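Local coordinates for protein 2-oxoglutarate carboxylase small subunit (Hydrogenobacter thermophilus, PDB 7KCT) that forms the biotin carboxylase-like, ATP-grasp subunit of a carboxylase and holds ADP, magnesium and bicarbonate ions in the model, at residues 150-155 with 183-188; 397-402 with 408-413. All blocks are in the same frame, centred on the assembly; numbering follows the deposited sequence.

Interaction 1 of 2, residues 150-155 with 183-188; sequences EEAKRI and EELVRN
Where K153 and L185 face each other, 7.5 Å apart from CA to CA, the helical segments 150-155 and 183-188 run nearly antiparallel, their axes 10.2 Å apart at closest approach and 149° between their N-to-C directions. The contact is small, burying 145 Å² over both sides, and L185 contributes the largest share. With CG anti to the backbone N (chi1 -176°), L185 sends its CD2 methyl against the opposite helix, where it meets backbone as much as side chain: CD2 is 3.7 Å from the N of K153 and 4.0 Å from the CB of A152. Alanine suits this place because its single methyl lets the branched leucine come up against the helix surface. Both helices, 149-159 and 182-200, lie in the ATP-grasp region, where they pack side by side; beneath them L185 also packs on V163 and L165 of strand 163-167 and C179 of strand 176-179, so one leucine joins helix to helix and helix to the two strands. Nearer the solvent the partners change. The aliphatic part of K153 crosses V186 at a slant on the more exposed side of the contact, its CD 3.8 Å from CG2 of V186. Lysine fits such a border, since its methylenes can cover a valine while its charged end lies beyond the apolar contact.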
ATOM      1  N   GLU A 150     -27.875 -44.645   8.016  1.00 63.02           N
ATOM      2  CA  GLU A 150     -28.838 -45.043   9.047  1.00 62.46           C
ATOM      3  C   GLU A 150     -28.483 -44.415  10.382  1.00 59.05           C
ATOM      4  O   GLU A 150     -29.372 -43.971  11.115  1.00 55.97           O
ATOM      5  CB  GLU A 150     -28.959 -46.579   9.151  1.00 57.00           C
ATOM      6  N   GLU A 151     -27.195 -44.328  10.697  1.00 64.49           N
ATOM      7  CA  GLU A 151     -26.770 -43.564  11.859  1.00 65.09           C
ATOM      8  C   GLU A 151     -27.107 -42.080  11.683  1.00 58.22           C
ATOM      9  O   GLU A 151     -27.418 -41.399  12.658  1.00 49.19           O
ATOM     10  CB  GLU A 151     -25.264 -43.761  12.076  1.00 64.69           C
ATOM     11  CG  GLU A 151     -24.573 -42.851  13.102  1.00 67.81           C
ATOM     12  CD  GLU A 151     -23.076 -43.188  13.260  1.00 73.08           C
ATOM     13  OE1 GLU A 151     -22.681 -44.314  12.894  1.00 76.28           O
ATOM     14  OE2 GLU A 151     -22.285 -42.340  13.752  1.00 71.13           O
ATOM     15  N   ALA A 152     -27.051 -41.558  10.452  1.00 61.13           N
ATOM     16  CA  ALA A 152     -27.288 -40.130  10.232  1.00 61.30           C
ATOM     17  C   ALA A 152     -28.701 -39.754  10.644  1.00 50.23           C
ATOM     18  O   ALA A 152     -28.911 -38.747  11.347  1.00 53.35           O
ATOM     19  CB  ALA A 152     -26.979 -39.774   8.761  1.00 59.13           C
ATOM     20  N   LYS A 153     -29.686 -40.578  10.217  1.00 53.03           N
ATOM     21  CA  LYS A 153     -31.104 -40.297  10.514  1.00 54.64           C
ATOM     22  C   LYS A 153     -31.330 -40.226  12.003  1.00 51.05           C
ATOM     23  O   LYS A 153     -32.004 -39.312  12.495  1.00 50.24           O
ATOM     24  CB  LYS A 153     -32.050 -41.284   9.843  1.00 51.88           C
ATOM     25  CG  LYS A 153     -31.717 -41.390   8.367  1.00 52.60           C
ATOM     26  CD  LYS A 153     -32.798 -42.026   7.526  1.00 63.74           C
ATOM     27  CE  LYS A 153     -33.065 -43.316   8.083  1.00 65.74           C
ATOM     28  NZ  LYS A 153     -33.379 -44.405   7.137  1.00 71.28           N
ATOM     29  N   ARG A 154     -30.702 -41.140  12.742  1.00 51.65           N
ATOM     30  CA  ARG A 154     -30.867 -41.188  14.180  1.00 52.12           C
ATOM     31  C   ARG A 154     -30.290 -39.950  14.848  1.00 50.69           C
ATOM     32  O   ARG A 154     -30.939 -39.346  15.699  1.00 52.29           O
ATOM     33  CB  ARG A 154     -30.213 -42.457  14.730  1.00 53.12           C
ATOM     34  CG  ARG A 154     -30.025 -42.410  16.265  1.00 55.98           C
ATOM     35  CD  ARG A 154     -29.293 -43.643  16.832  1.00 58.43           C
ATOM     36  NE  ARG A 154     -27.851 -43.723  16.572  1.00 60.14           N
ATOM     37  CZ  ARG A 154     -26.906 -43.184  17.343  1.00 64.96           C
ATOM     38  NH1 ARG A 154     -27.233 -42.487  18.426  1.00 71.61           N
ATOM     39  NH2 ARG A 154     -25.621 -43.335  17.029  1.00 63.33           N
ATOM     40  N   ILE A 155     -29.073 -39.552  14.477  1.00 54.68           N
ATOM     41  CA  ILE A 155     -28.454 -38.416  15.122  1.00 49.95           C
ATOM     42  C   ILE A 155     -29.138 -37.130  14.674  1.00 48.83           C
ATOM     43  O   ILE A 155     -29.229 -36.166  15.444  1.00 44.07           O
ATOM     44  CB  ILE A 155     -26.953 -38.387  14.798  1.00 60.62           C
ATOM     45  CG1 ILE A 155     -26.273 -39.709  15.182  1.00 59.44           C
ATOM     46  CG2 ILE A 155     -26.302 -37.205  15.500  1.00 53.08           C
ATOM     47  CD1 ILE A 155     -24.775 -39.719  14.857  1.00 67.30           C
ATOM     48  N   GLU A 183     -35.909 -36.425   4.271  1.00 58.16           N
ATOM     49  CA  GLU A 183     -35.837 -36.652   2.832  1.00 59.81           C
ATOM     50  C   GLU A 183     -34.575 -36.023   2.247  1.00 56.06           C
ATOM     51  O   GLU A 183     -33.907 -36.633   1.402  1.00 54.47           O
ATOM     52  CB  GLU A 183     -37.102 -36.109   2.149  1.00 58.08           C
ATOM     53  N   GLU A 184     -34.212 -34.817   2.711  1.00 54.87           N
ATOM     54  CA  GLU A 184     -33.037 -34.141   2.163  1.00 57.36           C
ATOM     55  C   GLU A 184     -31.751 -34.801   2.654  1.00 51.96           C
ATOM     56  O   GLU A 184     -30.784 -34.936   1.899  1.00 53.99           O
ATOM     57  CB  GLU A 184     -33.058 -32.656   2.543  1.00 53.41           C
ATOM     58  CG  GLU A 184     -34.175 -31.826   1.900  1.00 54.35           C
ATOM     59  CD  GLU A 184     -34.003 -30.303   2.060  1.00 61.13           C
ATOM     60  OE1 GLU A 184     -34.587 -29.552   1.238  1.00 66.48           O
ATOM     61  OE2 GLU A 184     -33.312 -29.845   3.001  1.00 55.45           O
ATOM     62  N   LEU A 185     -31.724 -35.206   3.924  1.00 57.02           N
ATOM     63  CA  LEU A 185     -30.552 -35.874   4.496  1.00 57.64           C
ATOM     64  C   LEU A 185     -30.122 -37.099   3.697  1.00 52.72           C
ATOM     65  O   LEU A 185     -28.932 -37.301   3.432  1.00 51.93           O
ATOM     66  CB  LEU A 185     -30.862 -36.301   5.931  1.00 58.24           C
ATOM     67  CG  LEU A 185     -29.747 -36.940   6.757  1.00 60.40           C
ATOM     68  CD1 LEU A 185     -28.790 -35.822   7.182  1.00 59.83           C
ATOM     69  CD2 LEU A 185     -30.301 -37.694   7.947  1.00 57.18           C
ATOM     70  N   VAL A 186     -31.074 -37.969   3.369  1.00 57.48           N
ATOM     71  CA  VAL A 186     -30.747 -39.205   2.668  1.00 55.03           C
ATOM     72  C   VAL A 186     -30.231 -38.892   1.273  1.00 58.83           C
ATOM     73  O   VAL A 186     -29.219 -39.457   0.834  1.00 58.92           O
ATOM     74  CB  VAL A 186     -31.966 -40.143   2.644  1.00 56.62           C
ATOM     75  CG1 VAL A 186     -31.634 -41.362   1.808  1.00 50.56           C
ATOM     76  CG2 VAL A 186     -32.363 -40.489   4.077  1.00 45.37           C
ATOM     77  N   ARG A 187     -30.886 -37.967   0.563  1.00 57.34           N
ATOM     78  CA  ARG A 187     -30.349 -37.565  -0.726  1.00 57.68           C
ATOM     79  C   ARG A 187     -28.960 -37.008  -0.578  1.00 56.47           C
ATOM     80  O   ARG A 187     -28.034 -37.416  -1.276  1.00 54.97           O
ATOM     81  CB  ARG A 187     -31.225 -36.523  -1.405  1.00 61.06           C
ATOM     82  CG  ARG A 187     -30.830 -36.272  -2.868  1.00 70.69           C
ATOM     83  CD  ARG A 187     -31.804 -35.428  -3.715  1.00 75.57           C
ATOM     84  NE  ARG A 187     -32.872 -34.764  -2.932  1.00 79.77           N
ATOM     85  CZ  ARG A 187     -34.131 -35.243  -2.742  1.00 81.80           C
ATOM     86  NH1 ARG A 187     -34.516 -36.385  -3.266  1.00 82.90           N
ATOM     87  NH2 ARG A 187     -34.961 -34.539  -1.936  1.00 73.33           N
ATOM     88  N   ASN A 188     -28.800 -36.041   0.327  1.00 54.33           N
ATOM     89  CA  ASN A 188     -27.552 -35.305   0.400  1.00 51.77           C
ATOM     90  C   ASN A 188     -26.393 -36.160   0.897  1.00 60.31           C
ATOM     91  O   ASN A 188     -25.235 -35.873   0.558  1.00 53.87           O
ATOM     92  CB  ASN A 188     -27.705 -34.086   1.303  1.00 52.72           C
ATOM     93  CG  ASN A 188     -28.487 -32.962   0.660  1.00 54.51           C
ATOM     94  OD1 ASN A 188     -28.596 -32.897  -0.556  1.00 58.52           O
ATOM     95  ND2 ASN A 188     -29.060 -32.083   1.487  1.00 51.80           N
TER

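Interaction 2 of 2, residues 397-402 with 408-413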
ATOM      1  N   LEU A 397      -7.206  -6.965  -2.875  1.00 25.96           N
ATOM      2  CA  LEU A 397      -7.164  -5.549  -2.561  1.00 23.79           C
ATOM      3  C   LEU A 397      -7.438  -5.388  -1.072  1.00 24.06           C
ATOM      4  O   LEU A 397      -8.468  -5.851  -0.588  1.00 24.05           O
ATOM      5  CB  LEU A 397      -8.192  -4.793  -3.386  1.00 24.36           C
ATOM      6  CG  LEU A 397      -8.259  -3.293  -3.259  1.00 32.49           C
ATOM      7  CD1 LEU A 397      -6.906  -2.769  -3.576  1.00 29.64           C
ATOM      8  CD2 LEU A 397      -9.365  -2.843  -4.245  1.00 30.70           C
ATOM      9  N   ILE A 398      -6.527  -4.742  -0.347  1.00 24.02           N
ATOM     10  CA  ILE A 398      -6.639  -4.598   1.106  1.00 23.16           C
ATOM     11  C   ILE A 398      -6.603  -3.137   1.457  1.00 25.78           C
ATOM     12  O   ILE A 398      -5.756  -2.403   0.935  1.00 27.20           O
ATOM     13  CB  ILE A 398      -5.508  -5.333   1.842  1.00 24.79           C
ATOM     14  CG1 ILE A 398      -5.523  -6.795   1.451  1.00 27.00           C
ATOM     15  CG2 ILE A 398      -5.646  -5.142   3.380  1.00 26.77           C
ATOM     16  CD1 ILE A 398      -4.279  -7.227   0.735  1.00 24.03           C
ATOM     17  N   VAL A 399      -7.512  -2.693   2.335  1.00 22.33           N
ATOM     18  CA  VAL A 399      -7.476  -1.315   2.779  1.00 20.36           C
ATOM     19  C   VAL A 399      -7.489  -1.268   4.294  1.00 24.56           C
ATOM     20  O   VAL A 399      -7.843  -2.236   4.976  1.00 24.02           O
ATOM     21  CB  VAL A 399      -8.613  -0.410   2.226  1.00 23.17           C
ATOM     22  CG1 VAL A 399      -8.682  -0.529   0.715  1.00 27.07           C
ATOM     23  CG2 VAL A 399     -10.005  -0.683   2.899  1.00 24.62           C
ATOM     24  N   TRP A 400      -7.057  -0.125   4.809  1.00 21.94           N
ATOM     25  CA  TRP A 400      -7.053   0.141   6.247  1.00 26.20           C
ATOM     26  C   TRP A 400      -7.563   1.558   6.484  1.00 29.50           C
ATOM     27  O   TRP A 400      -7.274   2.459   5.694  1.00 24.81           O
ATOM     28  CB  TRP A 400      -5.630  -0.013   6.884  1.00 29.31           C
ATOM     29  CG  TRP A 400      -5.633   0.365   8.391  1.00 24.72           C
ATOM     30  CD1 TRP A 400      -5.843  -0.471   9.439  1.00 33.90           C
ATOM     31  CD2 TRP A 400      -5.438   1.662   8.956  1.00 26.22           C
ATOM     32  NE1 TRP A 400      -5.788   0.227  10.640  1.00 30.59           N
ATOM     33  CE2 TRP A 400      -5.559   1.547  10.355  1.00 32.13           C
ATOM     34  CE3 TRP A 400      -5.149   2.911   8.413  1.00 32.27           C
ATOM     35  CZ2 TRP A 400      -5.439   2.640  11.204  1.00 30.46           C
ATOM     36  CZ3 TRP A 400      -5.038   3.978   9.244  1.00 31.12           C
ATOM     37  CH2 TRP A 400      -5.174   3.839  10.630  1.00 30.24           C
ATOM     38  N   ALA A 401      -8.311   1.764   7.573  1.00 28.27           N
ATOM     39  CA  ALA A 401      -8.668   3.114   8.004  1.00 25.19           C
ATOM     40  C   ALA A 401      -8.888   3.111   9.509  1.00 27.94           C
ATOM     41  O   ALA A 401      -9.091   2.054  10.109  1.00 27.51           O
ATOM     42  CB  ALA A 401      -9.939   3.609   7.315  1.00 29.71           C
ATOM     43  N   PRO A 402      -8.925   4.296  10.144  1.00 31.44           N
ATOM     44  CA  PRO A 402      -9.174   4.316  11.608  1.00 33.74           C
ATOM     45  C   PRO A 402     -10.605   3.944  11.960  1.00 37.52           C
ATOM     46  O   PRO A 402     -10.842   3.359  13.024  1.00 38.16           O
ATOM     47  CB  PRO A 402      -8.843   5.763  12.030  1.00 37.22           C
ATOM     48  CG  PRO A 402      -8.088   6.370  10.808  1.00 41.10           C
ATOM     49  CD  PRO A 402      -8.689   5.646   9.613  1.00 33.09           C
ATOM     50  N   VAL A 408     -14.785   1.323   4.464  1.00 25.58           N
ATOM     51  CA  VAL A 408     -15.713   0.999   3.384  1.00 25.77           C
ATOM     52  C   VAL A 408     -15.559   1.978   2.216  1.00 29.13           C
ATOM     53  O   VAL A 408     -15.501   1.566   1.044  1.00 28.49           O
ATOM     54  CB  VAL A 408     -17.156   0.990   3.920  1.00 29.78           C
ATOM     55  CG1 VAL A 408     -18.128   0.729   2.782  1.00 30.87           C
ATOM     56  CG2 VAL A 408     -17.333  -0.066   5.005  1.00 32.05           C
ATOM     57  N   ASP A 409     -15.530   3.282   2.523  1.00 27.28           N
ATOM     58  CA  ASP A 409     -15.393   4.316   1.492  1.00 32.63           C
ATOM     59  C   ASP A 409     -14.066   4.167   0.759  1.00 29.35           C
ATOM     60  O   ASP A 409     -14.010   4.221  -0.480  1.00 27.01           O
ATOM     61  CB  ASP A 409     -15.478   5.715   2.117  1.00 33.39           C
ATOM     62  CG  ASP A 409     -16.831   6.023   2.785  1.00 35.96           C
ATOM     63  OD1 ASP A 409     -17.886   5.491   2.375  1.00 41.28           O
ATOM     64  OD2 ASP A 409     -16.840   6.849   3.712  1.00 38.20           O
ATOM     65  N   ARG A 410     -13.004   3.862   1.508  1.00 26.76           N
ATOM     66  CA  ARG A 410     -11.695   3.693   0.897  1.00 27.37           C
ATOM     67  C   ARG A 410     -11.673   2.481  -0.022  1.00 27.69           C
ATOM     68  O   ARG A 410     -11.070   2.527  -1.098  1.00 25.09           O
ATOM     69  CB  ARG A 410     -10.630   3.562   1.992  1.00 28.31           C
ATOM     70  CG  ARG A 410      -9.228   3.263   1.484  1.00 29.07           C
ATOM     71  CD  ARG A 410      -8.249   3.657   2.613  1.00 30.37           C
ATOM     72  NE  ARG A 410      -8.204   5.113   2.674  1.00 27.45           N
ATOM     73  CZ  ARG A 410      -7.875   5.841   3.734  1.00 33.41           C
ATOM     74  NH1 ARG A 410      -7.602   5.267   4.897  1.00 32.62           N
ATOM     75  NH2 ARG A 410      -7.864   7.157   3.628  1.00 32.83           N
ATOM     76  N   MET A 411     -12.333   1.382   0.370  1.00 24.33           N
ATOM     77  CA  MET A 411     -12.373   0.193  -0.482  1.00 24.80           C
ATOM     78  C   MET A 411     -13.242   0.408  -1.725  1.00 25.53           C
ATOM     79  O   MET A 411     -12.874  -0.014  -2.831  1.00 22.85           O
ATOM     80  CB  MET A 411     -12.889  -1.016   0.324  1.00 24.90           C
ATOM     81  CG  MET A 411     -13.089  -2.268  -0.505  1.00 25.36           C
ATOM     82  SD  MET A 411     -11.569  -3.018  -1.187  1.00 28.22           S
ATOM     83  CE  MET A 411     -10.898  -3.778   0.271  1.00 25.99           C
ATOM     84  N   ARG A 412     -14.441   0.962  -1.557  1.00 24.84           N
ATOM     85  CA  ARG A 412     -15.252   1.324  -2.720  1.00 27.24           C
ATOM     86  C   ARG A 412     -14.436   2.138  -3.741  1.00 24.62           C
ATOM     87  O   ARG A 412     -14.475   1.875  -4.937  1.00 24.93           O
ATOM     88  CB  ARG A 412     -16.454   2.139  -2.271  1.00 30.93           C
ATOM     89  CG  ARG A 412     -17.474   2.492  -3.392  1.00 30.81           C
ATOM     90  CD  ARG A 412     -18.408   3.663  -3.021  1.00 36.02           C
ATOM     91  NE  ARG A 412     -17.685   4.922  -2.722  1.00 37.24           N
ATOM     92  CZ  ARG A 412     -17.650   5.511  -1.526  1.00 38.58           C
ATOM     93  NH1 ARG A 412     -18.281   4.972  -0.496  1.00 41.53           N
ATOM     94  NH2 ARG A 412     -16.996   6.658  -1.340  1.00 41.46           N
ATOM     95  N   SER A 413     -13.706   3.140  -3.275  1.00 26.36           N
ATOM     96  CA  SER A 413     -12.963   4.032  -4.162  1.00 25.00           C
ATOM     97  C   SER A 413     -11.775   3.345  -4.824  1.00 28.68           C
ATOM     98  O   SER A 413     -11.408   3.686  -5.952  1.00 27.19           O
ATOM     99  CB  SER A 413     -12.460   5.252  -3.389  1.00 27.50           C
ATOM    100  OG  SER A 413     -13.543   6.015  -2.945  1.00 31.40           O
TER
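R410 reaches across to the backbone of strand 397-401 and donates an N-H of NH1 to the carbonyl O of W400, a 2.9 Å hydrogen bond with an N-H...O angle of 159°. The oxygen lies at the guanidinium edge, 4° out of its plane, and the donor lies in the carbonyl plane. Lower on the same side chain, CG rests 3.8 Å from CB of V399, so the arginine pairs an apolar stem with a polar end. The CG2 methyl of V399 meets M411, 3.9 Å from its CB. The first torsion of M411, 175°, extends CG away from the backbone N, and bends at chi2 and chi3 follow, bringing SD within 3.8 Å of CD2 of L397 and CE 3.3 Å from the L397 O; an unbranched, flexible thioether can make such a turn. Further out, NH2 of R410 forms a salt bridge with E32 of the second subunit, coupling this strand-helix contact to the dimer interface. The strand is fixed by backbone pairing with strands 341-351 and 374-378, while M434 of helix 427-435 also packs on M411. A strand turning directly into a helix that packs back antiparallel across its sheet is a β-α unit, here in the biotin carboxylase C-terminal domain.

From the N terminus, the chain first meets interaction 1, which closes a loop with 27 residues between its two segments on helices 149-159 and 182-200; strands 163-167 and 176-179 lie within that loop. More than 200 residues later comes interaction 2, a much shorter closure between strand 393-401 and helix 404-417, in which only five residues, four of them helical, separate the segments. The two loops follow in series, neither enclosing nor crossing the other. Interaction 1 ties two helices in the ATP-grasp region, whereas interaction 2 ties a helix to the antiparallel sheet of the C-terminal region and adjoins the second subunit. Their centres are 45 Å apart and their nearest atoms about 33 Å, so they do not touch.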